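Local structure of cytoplasmic protein (Cryptococcus neoformans var. grubii serotype A, 7LPO) at residues 77-82 against 124-129; 734-737 against 742-745; 214-219 against 270-275; 7-12 against 18-23; 474-479 against 501-506. The protein belongs to glycoside hydrolase family 5 and probably acts as a sterylglucosidase, cleaving the beta-glucosidic bond that joins glucose to a sterol. All coordinates share one frame; numbering follows the deposited sequence.

Interaction 1. Residues 77-82 against 124-129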
# COMPACT_ATOMS: atom_id res chain seq x y z
N LEU A 77 12.04 12.70 -2.07
CA LEU A 77 12.24 14.01 -2.67
C LEU A 77 13.65 14.51 -2.40
O LEU A 77 14.14 14.45 -1.27
CB LEU A 77 11.22 15.00 -2.11
CG LEU A 77 9.76 14.79 -2.52
CD1 LEU A 77 8.92 15.81 -1.78
CD2 LEU A 77 9.56 14.88 -4.02
N ASN A 78 14.30 15.00 -3.45
CA ASN A 78 15.63 15.58 -3.32
C ASN A 78 15.50 17.01 -2.80
O ASN A 78 14.82 17.85 -3.41
CB ASN A 78 16.35 15.56 -4.66
CG ASN A 78 17.82 15.91 -4.53
OD1 ASN A 78 18.17 16.95 -3.96
ND2 ASN A 78 18.68 15.05 -5.03
N LEU A 79 16.12 17.29 -1.67
CA LEU A 79 16.03 18.59 -1.03
C LEU A 79 17.24 19.47 -1.32
O LEU A 79 17.30 20.60 -0.82
CB LEU A 79 15.86 18.42 0.49
CG LEU A 79 14.62 17.62 0.92
CD1 LEU A 79 14.62 17.36 2.43
CD2 LEU A 79 13.32 18.30 0.53
N ASP A 80 18.18 19.00 -2.14
CA ASP A 80 19.37 19.77 -2.46
C ASP A 80 19.29 20.49 -3.81
O ASP A 80 20.03 21.46 -4.01
CB ASP A 80 20.61 18.87 -2.47
CG ASP A 80 20.89 18.23 -1.12
OD1 ASP A 80 20.55 18.85 -0.08
OD2 ASP A 80 21.44 17.11 -1.09
N ASP A 81 18.42 20.05 -4.72
CA ASP A 81 18.46 20.52 -6.10
C ASP A 81 17.23 21.33 -6.50
O ASP A 81 17.08 21.66 -7.68
CB ASP A 81 18.62 19.33 -7.05
CG ASP A 81 17.44 18.36 -7.00
OD1 ASP A 81 16.41 18.67 -6.36
OD2 ASP A 81 17.55 17.26 -7.59
N GLY A 82 16.35 21.66 -5.56
CA GLY A 82 15.17 22.43 -5.85
C GLY A 82 14.01 21.65 -6.44
O GLY A 82 12.90 22.19 -6.51
N ILE A 124 13.56 12.69 6.79
CA ILE A 124 12.11 12.54 6.71
C ILE A 124 11.42 13.75 7.30
O ILE A 124 10.43 14.26 6.75
CB ILE A 124 11.66 11.24 7.40
CG1 ILE A 124 12.04 10.01 6.59
CG2 ILE A 124 10.16 11.27 7.62
CD1 ILE A 124 11.92 8.71 7.36
N ILE A 125 11.91 14.24 8.44
CA ILE A 125 11.31 15.40 9.08
C ILE A 125 11.38 16.61 8.16
O ILE A 125 10.42 17.38 8.04
CB ILE A 125 12.00 15.68 10.43
CG1 ILE A 125 11.44 14.72 11.49
CG2 ILE A 125 11.85 17.13 10.84
CD1 ILE A 125 12.30 14.60 12.73
N ALA A 126 12.52 16.80 7.49
CA ALA A 126 12.65 17.90 6.54
C ALA A 126 11.66 17.76 5.40
O ALA A 126 11.05 18.74 4.97
CB ALA A 126 14.08 17.94 5.99
N VAL A 127 11.49 16.54 4.87
CA VAL A 127 10.48 16.31 3.84
C VAL A 127 9.09 16.63 4.38
O VAL A 127 8.29 17.30 3.72
CB VAL A 127 10.56 14.87 3.32
CG1 VAL A 127 9.41 14.58 2.35
CG2 VAL A 127 11.90 14.62 2.65
N LEU A 128 8.79 16.17 5.59
CA LEU A 128 7.48 16.45 6.17
C LEU A 128 7.25 17.95 6.32
O LEU A 128 6.13 18.43 6.12
CB LEU A 128 7.34 15.74 7.51
CG LEU A 128 7.34 14.22 7.41
CD1 LEU A 128 7.30 13.57 8.79
CD2 LEU A 128 6.16 13.74 6.54
N ARG A 129 8.30 18.70 6.65
CA ARG A 129 8.14 20.15 6.79
C ARG A 129 7.71 20.79 5.48
O ARG A 129 6.85 21.68 5.47
CB ARG A 129 9.43 20.77 7.31
CG ARG A 129 9.66 20.56 8.79
CD ARG A 129 10.50 21.68 9.38
NE ARG A 129 11.35 21.21 10.47
CZ ARG A 129 10.97 21.10 11.73
NH1 ARG A 129 9.72 21.43 12.08
NH2 ARG A 129 11.82 20.67 12.65

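Interaction 2. Residues 734-737 against 742-745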
# COMPACT_ATOMS: atom_id res chain seq x y z
N VAL A 734 -16.72 27.38 -16.95
CA VAL A 734 -17.70 26.35 -16.61
C VAL A 734 -19.09 26.96 -16.45
O VAL A 734 -19.25 28.15 -16.19
CB VAL A 734 -17.33 25.60 -15.31
CG1 VAL A 734 -16.02 24.84 -15.45
CG2 VAL A 734 -17.25 26.58 -14.13
N THR A 735 -20.09 26.09 -16.56
CA THR A 735 -21.47 26.38 -16.21
C THR A 735 -21.83 25.58 -14.96
O THR A 735 -21.54 24.39 -14.89
CB THR A 735 -22.42 26.03 -17.36
OG1 THR A 735 -22.27 26.99 -18.42
CG2 THR A 735 -23.87 26.02 -16.87
N ILE A 736 -22.44 26.24 -13.99
CA ILE A 736 -22.75 25.65 -12.69
C ILE A 736 -24.25 25.75 -12.44
O ILE A 736 -24.84 26.82 -12.61
CB ILE A 736 -21.97 26.33 -11.56
CG1 ILE A 736 -20.45 26.13 -11.76
CG2 ILE A 736 -22.42 25.80 -10.21
CD1 ILE A 736 -19.60 27.05 -10.92
N VAL A 737 -24.85 24.64 -12.01
CA VAL A 737 -26.27 24.58 -11.67
C VAL A 737 -26.37 23.99 -10.27
O VAL A 737 -26.10 22.80 -10.07
CB VAL A 737 -27.08 23.75 -12.67
CG1 VAL A 737 -28.55 23.71 -12.28
CG2 VAL A 737 -26.91 24.31 -14.08
N ARG A 742 -25.76 29.69 -3.26
CA ARG A 742 -24.98 30.50 -4.19
C ARG A 742 -23.56 29.95 -4.26
O ARG A 742 -23.09 29.25 -3.35
CB ARG A 742 -24.94 31.97 -3.76
CG ARG A 742 -24.19 32.21 -2.47
CD ARG A 742 -24.27 33.68 -2.01
NE ARG A 742 -23.64 33.87 -0.70
CZ ARG A 742 -22.35 34.11 -0.52
NH1 ARG A 742 -21.53 34.19 -1.56
NH2 ARG A 742 -21.86 34.26 0.71
N VAL A 743 -22.86 30.28 -5.35
CA VAL A 743 -21.52 29.77 -5.60
C VAL A 743 -20.62 30.88 -6.13
O VAL A 743 -21.08 31.88 -6.69
CB VAL A 743 -21.53 28.60 -6.62
CG1 VAL A 743 -22.62 27.58 -6.28
CG2 VAL A 743 -21.73 29.13 -8.03
N GLU A 744 -19.31 30.67 -5.97
CA GLU A 744 -18.30 31.51 -6.60
C GLU A 744 -17.05 30.68 -6.78
O GLU A 744 -16.72 29.83 -5.94
CB GLU A 744 -18.02 32.78 -5.78
CG GLU A 744 -17.05 32.61 -4.65
CD GLU A 744 -16.60 33.94 -4.06
OE1 GLU A 744 -17.42 34.88 -4.01
OE2 GLU A 744 -15.42 34.03 -3.64
N ILE A 745 -16.34 30.92 -7.88
CA ILE A 745 -15.14 30.16 -8.23
C ILE A 745 -13.93 31.07 -8.11
O ILE A 745 -13.99 32.26 -8.43
CB ILE A 745 -15.23 29.57 -9.65
CG1 ILE A 745 -15.48 30.68 -10.67
CG2 ILE A 745 -16.36 28.54 -9.76
CD1 ILE A 745 -15.49 30.21 -12.13

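Interaction 3. Residues 214-219 against 270-275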
# COMPACT_ATOMS: atom_id res chain seq x y z
N PHE A 214 7.52 -16.74 12.09
CA PHE A 214 8.31 -16.24 13.21
C PHE A 214 7.74 -14.92 13.73
O PHE A 214 7.43 -14.79 14.92
CB PHE A 214 9.78 -16.04 12.77
CG PHE A 214 10.59 -17.31 12.63
CD1 PHE A 214 10.11 -18.53 13.06
CD2 PHE A 214 11.86 -17.26 12.07
CE1 PHE A 214 10.90 -19.69 12.95
CE2 PHE A 214 12.64 -18.41 11.95
CZ PHE A 214 12.16 -19.62 12.38
N PHE A 215 7.57 -13.95 12.83
CA PHE A 215 7.20 -12.59 13.23
C PHE A 215 5.91 -12.57 14.05
O PHE A 215 5.84 -11.91 15.10
CB PHE A 215 7.06 -11.71 11.99
CG PHE A 215 6.87 -10.24 12.28
CD1 PHE A 215 7.97 -9.43 12.58
CD2 PHE A 215 5.61 -9.66 12.24
CE1 PHE A 215 7.81 -8.09 12.83
CE2 PHE A 215 5.46 -8.31 12.50
CZ PHE A 215 6.57 -7.52 12.80
N PHE A 216 4.87 -13.24 13.56
CA PHE A 216 3.55 -13.12 14.16
C PHE A 216 3.23 -14.23 15.15
O PHE A 216 2.34 -14.04 15.98
CB PHE A 216 2.46 -13.14 13.08
CG PHE A 216 2.31 -11.86 12.35
CD1 PHE A 216 1.97 -10.70 13.01
CD2 PHE A 216 2.52 -11.82 10.99
CE1 PHE A 216 1.84 -9.52 12.33
CE2 PHE A 216 2.38 -10.63 10.30
CZ PHE A 216 2.04 -9.48 10.97
N ALA A 217 3.93 -15.37 15.08
CA ALA A 217 3.51 -16.52 15.88
C ALA A 217 4.66 -17.45 16.25
O ALA A 217 4.41 -18.63 16.51
CB ALA A 217 2.42 -17.31 15.12
N GLY A 218 5.89 -16.96 16.27
CA GLY A 218 7.02 -17.80 16.65
C GLY A 218 6.83 -18.50 17.99
O GLY A 218 7.26 -19.64 18.17
N LYS A 219 6.18 -17.83 18.95
CA LYS A 219 6.01 -18.43 20.27
C LYS A 219 5.08 -19.64 20.24
O LYS A 219 5.16 -20.50 21.12
CB LYS A 219 5.49 -17.40 21.27
CG LYS A 219 6.52 -16.36 21.68
CD LYS A 219 5.94 -15.35 22.67
CE LYS A 219 5.19 -14.24 21.95
NZ LYS A 219 4.97 -13.04 22.83
N ASN A 270 2.61 -2.50 6.60
CA ASN A 270 2.01 -2.63 5.28
C ASN A 270 1.88 -4.10 4.87
O ASN A 270 2.82 -4.88 5.02
CB ASN A 270 2.85 -1.88 4.26
CG ASN A 270 2.22 -1.89 2.88
OD1 ASN A 270 1.21 -1.23 2.64
ND2 ASN A 270 2.82 -2.64 1.96
N GLU A 271 0.69 -4.45 4.34
CA GLU A 271 0.38 -5.75 3.72
C GLU A 271 1.13 -6.91 4.36
O GLU A 271 1.89 -7.61 3.68
CB GLU A 271 0.68 -5.67 2.22
CG GLU A 271 -0.19 -4.62 1.53
CD GLU A 271 -0.15 -4.68 0.01
OE1 GLU A 271 0.64 -5.48 -0.54
OE2 GLU A 271 -0.92 -3.91 -0.62
N PRO A 272 0.89 -7.17 5.63
CA PRO A 272 1.70 -8.16 6.35
C PRO A 272 1.50 -9.57 5.83
O PRO A 272 0.38 -9.98 5.50
CB PRO A 272 1.21 -8.03 7.79
CG PRO A 272 -0.18 -7.49 7.66
CD PRO A 272 -0.14 -6.56 6.48
N GLY A 273 2.59 -10.34 5.77
CA GLY A 273 2.49 -11.72 5.36
C GLY A 273 1.94 -12.61 6.47
O GLY A 273 2.12 -12.34 7.66
N GLU A 274 1.26 -13.67 6.06
CA GLU A 274 0.67 -14.63 6.99
C GLU A 274 1.56 -15.84 7.20
O GLU A 274 1.23 -16.70 8.04
CB GLU A 274 -0.71 -15.08 6.48
CG GLU A 274 -1.53 -13.97 5.84
CD GLU A 274 -3.03 -14.31 5.69
OE1 GLU A 274 -3.85 -13.37 5.66
OE2 GLU A 274 -3.37 -15.51 5.60
N GLY A 275 2.66 -15.94 6.47
CA GLY A 275 3.51 -17.12 6.56
C GLY A 275 2.73 -18.40 6.35
O GLY A 275 1.90 -18.51 5.45

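Interaction 4. Residues 7-12 against 18-23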
# COMPACT_ATOMS: atom_id res chain seq x y z
N GLU A 7 -15.25 19.58 21.29
CA GLU A 7 -14.15 20.52 21.43
C GLU A 7 -12.92 19.89 22.07
O GLU A 7 -11.87 20.54 22.13
CB GLU A 7 -14.57 21.73 22.27
CG GLU A 7 -15.84 22.41 21.81
CD GLU A 7 -16.70 22.86 22.98
OE1 GLU A 7 -16.39 23.91 23.58
OE2 GLU A 7 -17.69 22.16 23.29
N VAL A 8 -13.02 18.65 22.57
CA VAL A 8 -11.89 17.98 23.20
C VAL A 8 -11.65 16.64 22.51
O VAL A 8 -12.57 16.00 21.99
CB VAL A 8 -12.11 17.77 24.72
CG1 VAL A 8 -12.28 19.10 25.43
CG2 VAL A 8 -13.31 16.85 24.97
N SER A 9 -10.39 16.23 22.52
CA SER A 9 -10.00 14.98 21.89
C SER A 9 -10.65 13.79 22.60
O SER A 9 -10.74 13.79 23.84
CB SER A 9 -8.48 14.83 21.90
OG SER A 9 -8.11 13.47 21.99
N PRO A 10 -11.11 12.78 21.87
CA PRO A 10 -11.60 11.56 22.53
C PRO A 10 -10.48 10.68 23.06
O PRO A 10 -10.78 9.75 23.82
CB PRO A 10 -12.38 10.85 21.41
CG PRO A 10 -11.69 11.27 20.15
CD PRO A 10 -11.12 12.67 20.39
N VAL A 11 -9.23 10.95 22.71
CA VAL A 11 -8.10 10.14 23.18
C VAL A 11 -7.54 10.69 24.49
O VAL A 11 -7.35 9.95 25.46
CB VAL A 11 -7.00 10.07 22.10
CG1 VAL A 11 -5.92 9.08 22.50
CG2 VAL A 11 -7.59 9.70 20.74
N THR A 12 -7.28 12.00 24.53
CA THR A 12 -6.64 12.65 25.66
C THR A 12 -7.59 13.49 26.50
O THR A 12 -7.27 13.76 27.67
CB THR A 12 -5.52 13.56 25.17
OG1 THR A 12 -6.13 14.64 24.42
CG2 THR A 12 -4.56 12.78 24.28
N PRO A 18 -7.17 24.25 15.91
CA PRO A 18 -8.16 24.51 14.86
C PRO A 18 -7.96 23.68 13.60
O PRO A 18 -8.88 23.57 12.80
CB PRO A 18 -8.01 26.01 14.56
CG PRO A 18 -6.80 26.49 15.38
CD PRO A 18 -6.11 25.28 15.95
N HIS A 19 -6.79 23.07 13.43
CA HIS A 19 -6.51 22.19 12.30
C HIS A 19 -6.81 20.73 12.60
O HIS A 19 -6.54 19.87 11.75
CB HIS A 19 -5.05 22.32 11.88
CG HIS A 19 -4.59 23.73 11.71
ND1 HIS A 19 -5.09 24.56 10.73
CD2 HIS A 19 -3.67 24.46 12.39
CE1 HIS A 19 -4.50 25.74 10.82
NE2 HIS A 19 -3.63 25.71 11.81
N TYR A 20 -7.35 20.42 13.77
CA TYR A 20 -7.63 19.04 14.15
C TYR A 20 -8.66 18.42 13.22
O TYR A 20 -9.69 19.04 12.92
CB TYR A 20 -8.14 19.02 15.60
CG TYR A 20 -8.23 17.69 16.30
CD1 TYR A 20 -7.13 17.15 16.95
CD2 TYR A 20 -9.42 17.00 16.37
CE1 TYR A 20 -7.21 15.95 17.62
CE2 TYR A 20 -9.52 15.79 17.03
CZ TYR A 20 -8.40 15.27 17.66
OH TYR A 20 -8.47 14.07 18.32
N ILE A 21 -8.39 17.21 12.76
CA ILE A 21 -9.34 16.44 11.97
C ILE A 21 -9.94 15.37 12.86
O ILE A 21 -9.23 14.49 13.36
CB ILE A 21 -8.68 15.80 10.74
CG1 ILE A 21 -8.32 16.87 9.71
CG2 ILE A 21 -9.61 14.77 10.14
CD1 ILE A 21 -7.38 16.39 8.61
N HIS A 22 -11.25 15.45 13.07
CA HIS A 22 -11.94 14.40 13.82
C HIS A 22 -12.08 13.14 12.96
O HIS A 22 -12.26 13.21 11.75
CB HIS A 22 -13.31 14.91 14.26
CG HIS A 22 -13.22 16.04 15.24
ND1 HIS A 22 -13.01 15.84 16.59
CD2 HIS A 22 -13.26 17.39 15.06
CE1 HIS A 22 -12.96 17.01 17.20
NE2 HIS A 22 -13.10 17.96 16.30
N SER A 23 -11.95 11.99 13.62
CA SER A 23 -11.99 10.68 12.99
C SER A 23 -12.80 9.78 13.91
O SER A 23 -12.36 8.72 14.35
CB SER A 23 -10.58 10.15 12.74
OG SER A 23 -10.60 9.09 11.80

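Interaction 5. Residues 474-479 against 501-506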
# COMPACT_ATOMS: atom_id res chain seq x y z
N VAL A 474 -15.94 -13.23 -5.23
CA VAL A 474 -15.48 -14.61 -5.34
C VAL A 474 -14.79 -15.04 -4.05
O VAL A 474 -15.10 -16.08 -3.47
CB VAL A 474 -14.56 -14.77 -6.55
CG1 VAL A 474 -13.67 -16.00 -6.39
CG2 VAL A 474 -15.37 -14.84 -7.84
N ILE A 475 -13.83 -14.23 -3.59
CA ILE A 475 -13.09 -14.53 -2.37
C ILE A 475 -14.05 -14.80 -1.22
O ILE A 475 -13.79 -15.65 -0.36
CB ILE A 475 -12.14 -13.38 -2.03
CG1 ILE A 475 -10.91 -13.41 -2.93
CG2 ILE A 475 -11.74 -13.45 -0.57
CD1 ILE A 475 -10.23 -12.07 -3.04
N ARG A 476 -15.16 -14.07 -1.18
CA ARG A 476 -16.11 -14.14 -0.07
C ARG A 476 -17.30 -15.03 -0.37
O ARG A 476 -18.34 -14.88 0.27
CB ARG A 476 -16.56 -12.73 0.30
CG ARG A 476 -15.42 -11.90 0.87
CD ARG A 476 -15.87 -10.59 1.47
NE ARG A 476 -14.71 -9.80 1.85
CZ ARG A 476 -14.75 -8.67 2.56
NH1 ARG A 476 -15.92 -8.19 2.97
NH2 ARG A 476 -13.63 -8.03 2.84
N LYS A 477 -17.17 -15.94 -1.34
CA LYS A 477 -18.15 -17.00 -1.57
C LYS A 477 -19.56 -16.44 -1.76
O LYS A 477 -20.55 -17.01 -1.29
CB LYS A 477 -18.10 -18.02 -0.43
CG LYS A 477 -17.21 -19.22 -0.71
CD LYS A 477 -15.87 -19.15 0.02
CE LYS A 477 -15.09 -20.46 -0.12
NZ LYS A 477 -14.03 -20.64 0.91
N LYS A 478 -19.65 -15.33 -2.47
CA LYS A 478 -20.94 -14.76 -2.86
C LYS A 478 -21.48 -15.35 -4.14
O LYS A 478 -22.66 -15.14 -4.46
CB LYS A 478 -20.81 -13.24 -3.03
CG LYS A 478 -20.05 -12.54 -1.90
CD LYS A 478 -20.54 -13.00 -0.53
CE LYS A 478 -22.06 -12.94 -0.42
NZ LYS A 478 -22.56 -13.76 0.72
N TYR A 479 -20.66 -16.08 -4.89
CA TYR A 479 -21.03 -16.61 -6.19
C TYR A 479 -20.93 -18.13 -6.16
O TYR A 479 -20.05 -18.69 -5.51
CB TYR A 479 -20.12 -16.06 -7.29
CG TYR A 479 -20.18 -14.56 -7.46
CD1 TYR A 479 -21.34 -13.94 -7.90
CD2 TYR A 479 -19.08 -13.77 -7.21
CE1 TYR A 479 -21.40 -12.57 -8.08
CE2 TYR A 479 -19.12 -12.41 -7.38
CZ TYR A 479 -20.28 -11.81 -7.82
OH TYR A 479 -20.34 -10.45 -7.99
N LEU A 501 -15.63 -1.70 -3.98
CA LEU A 501 -15.20 -0.71 -3.00
C LEU A 501 -16.27 -0.50 -1.93
O LEU A 501 -15.95 -0.18 -0.79
CB LEU A 501 -14.87 0.62 -3.68
CG LEU A 501 -13.46 0.82 -4.26
CD1 LEU A 501 -12.44 0.78 -3.16
CD2 LEU A 501 -13.15 -0.23 -5.33
N ALA A 502 -17.55 -0.67 -2.29
CA ALA A 502 -18.61 -0.52 -1.30
C ALA A 502 -18.54 -1.62 -0.25
O ALA A 502 -18.90 -1.39 0.91
CB ALA A 502 -19.98 -0.54 -2.00
N VAL A 503 -18.08 -2.82 -0.63
CA VAL A 503 -17.94 -3.90 0.34
C VAL A 503 -16.89 -3.55 1.39
O VAL A 503 -17.07 -3.81 2.58
CB VAL A 503 -17.59 -5.21 -0.39
CG1 VAL A 503 -17.11 -6.28 0.59
CG2 VAL A 503 -18.79 -5.72 -1.19
N LEU A 504 -15.78 -2.94 0.96
CA LEU A 504 -14.74 -2.57 1.91
C LEU A 504 -15.22 -1.47 2.84
O LEU A 504 -14.91 -1.48 4.03
CB LEU A 504 -13.48 -2.13 1.17
CG LEU A 504 -12.71 -3.17 0.37
CD1 LEU A 504 -11.46 -2.49 -0.20
CD2 LEU A 504 -12.35 -4.36 1.20
N LYS A 505 -15.95 -0.49 2.30
CA LYS A 505 -16.56 0.53 3.15
C LYS A 505 -17.44 -0.12 4.21
O LYS A 505 -17.42 0.28 5.38
CB LYS A 505 -17.36 1.51 2.29
CG LYS A 505 -17.40 2.94 2.83
CD LYS A 505 -18.14 3.87 1.85
CE LYS A 505 -18.49 5.20 2.49
NZ LYS A 505 -19.75 5.80 1.94
N GLN A 506 -18.19 -1.15 3.82
CA GLN A 506 -19.12 -1.79 4.75
C GLN A 506 -18.39 -2.57 5.83
O GLN A 506 -18.88 -2.64 6.97
CB GLN A 506 -20.08 -2.69 3.97
CG GLN A 506 -21.21 -3.28 4.79
CD GLN A 506 -22.21 -2.24 5.26
OE1 GLN A 506 -22.42 -1.22 4.60
NE2 GLN A 506 -22.83 -2.50 6.40

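Interaction 1. Residues 77-82 against 124-129
Leu77 and Val127 mark where an irregular loop, residues 77-82, comes up against one turn of helix 118-133, their CA atoms 7.1 Å apart. No hydrogen bond joins residues 77-82 to residues 124-129; between these two segments only aliphatic groups meet. Leu79 does most of the touching through one methyl. Its CG lies beside the backbone N (chi1 -59°), which sends CD1 out to the helix, where it sits 3.6 Å from Ala126 CB and 3.9 Å from Val127 CG2. The side chains of Leu79 and Val127 meet nearly at right angles. Val127 uses its other branch for a looser approach, CG1 lying 4.3 Å from CD1 of Leu77. From Asn78 on, the loop is shaped by an Asx turn: Asn78 OD1 accepts from Asp80 N at 2.7 Å, in the carbonyl plane, while a weak bond also comes from Asp81 N. A polar tie to the same helix forms one residue before 124-129, from Leu77 O to Tyr123 OH. Leu77 and Leu79 also rest on Ala84 of helix 83-93, and Val127 reaches Tyr101 on strand 98-104, so the loop's leucines bridge two helices packed outside the TIM-barrel strands.

Interaction 2. Residues 734-737 against 742-745
A beta arch brings Val734 and Ile736 of one strand face to face with Val743 and Ile745 of the next, in the C-terminal domain of the glycoside hydrolase family 5 enzyme. Unlike the two arms of a hairpin, the strands share no hydrogen bond. Their axes run almost antiparallel, at 160°, and come no closer than 8.9 Å, a spacing that leaves room for one interleaved layer of side chains. Ile736 fills the middle of it. Its CG2 meets Val743 CG2 at 4.0 Å, and its CD1 extends to Ile745 CG2 at 3.8 Å while also touching Val743 CG2 at 4.1 Å; that single valine methyl therefore nestles against both branches of the isoleucine. The side chain of Ile736 lies alongside those of Val743 and Ile745, pointing the other way from each. In Ile745, CG1 stands between the backbone N and the carbonyl carbon (chi1 57°), and its CD1 makes a looser contact with Val734 CG2 at 4.5 Å. Each strand finds its hydrogen bonds elsewhere: strand 734-738 pairs with strand 761-770, and strand 742-746 with strand 749-753. Val768 and Ile766 from the former neighbour and Leu750 from the latter extend the aliphatic layer between the two sheets.

Interaction 3. Residues 214-219 against 270-275
Phe216 turns the edge of its ring toward Pro272 and Gly273. CE2 lies 3.2 Å from Gly273 O and CD2 3.4 Å from the same oxygen, which sits near the ring plane, where the slightly positive C-H rim can face the carbonyl's negative end. Farther along that rim, CZ packs 3.6 Å from Pro272 CB. With chi1 at -77°, CG of Phe216 lies beside the backbone N and the ring reaches from helix 206-221 to the loop. Phe215, its neighbour in sequence, places CD2 over the centre of the Phe216 ring, 3.6 Å above the plane, while Phe400 of helix 400-419 meets Phe216 edge-to-face. The loop follows strand 263-267 and contains Asn270-Glu271-Pro272, matching the Asn-Glu-Pro signature that, in family 5 glycosidases, carries the acid/base glutamate just after the end of a TIM-barrel strand. Here Glu271 OE2 is hydrogen-bonded to a Tris molecule, probably carried over from the crystallisation solution, and to His452 ND1. Arg100 NH2 binds Asn270 OD1, and Glu274 forms a salt bridge with Arg433. Trp405 touches Pro272 from helix 400-419, the helix that also supplies Phe400 and Phe404 against Phe216.

Interaction 4. Residues 7-12 against 18-23
Tyr20 pushes its hydroxyl end into the bend at Ser9 and Pro10, and this is where two parts of the N-terminal loop pack tightly. OH lies 3.6 Å from Pro10 CD and 3.7 Å from Ser9 CB, with Pro10, itself exposed, arriving from the opposite direction. CG of Tyr20 is anti to the backbone N (chi1 -168°), which carries the ring across to residues 7-12; at the flank of the ring, Tyr20 CD2 sits 3.6 Å above the plane of the His22 ring, over its centre. The His22 ring makes no close contact with residues 7-12. The looser part is the solvent-facing start of the segment, Glu7 and Val8, whose CB atoms point away from residues 18-23. The bend has its own internal support, an ST motif in which Ser9 OG accepts from Val11 N at 2.9 Å and from Thr12 N at 3.0 Å, the latter nearly straight at 172°. The polar ends converge on Glu422: Ser9 OG and Tyr20 OH both hydrogen-bond its OE1, and Thr12 OG1 its OE2. Three hydroxyls from two segments thus grip one carboxylate, and with Ser9 and Tyr20 both buried, the arrangement may stabilise its negative charge.

Interaction 5. Residues 474-479 against 501-506
Arg476 reaches Val503 on a straight arm: with CG beside the backbone N (chi1 -67°), the chain runs extended from CG to NE and delivers its guanidinium to helix 490-512. Val503 offers CG1, the branch anti to its own backbone N (chi1 167°), and the two side chains approach from opposite directions. NH1 comes within 3.3 Å of Val503 CG1, and CZ lies 3.9 Å from the same methyl. The methyl meets the guanidinium obliquely. On the other terminal nitrogen, NH2 is 4.2 Å from Leu504 CD2, so the charged group rests against two aliphatic residues. The charge finds a partner one turn farther along the helix, where NH2 makes a salt bridge to Asp507 OD2. Methyls and carboxylate from a single helix therefore hold the tip of the arginine at a partly exposed surface. Ile472, from the short helix 471-475, adds apolar contacts to Val503 and Leu504. Arg476 is the first residue to leave that helix, which closes in a Schellman motif: Lys477, with positive phi, takes the C-prime place, Lys478 N bonds Gly473 O, and Lys477 N bonds Val474 O at 3.0 Å.

Interaction 3 lies nearest the chemistry of this enzyme, since residues 270-275 include Glu271, which binds the Tris molecule. None of the other contacts touches interaction 3: its nearest atoms lie about 10 Å from those of interaction 5, about 14 Å from those of interaction 1 and about 18 Å from those of interaction 4. Interactions 1 and 5 fall on opposite sides of the chain's centre, their own centres about 40 Å apart, and both involve helices around the barrel. Interaction 4, formed within the N-terminal loop, comes within about 13 Å of each of these at the nearest atoms. Interaction 2 belongs to the separate C-terminal domain, its centre about 52 Å from that of interaction 3.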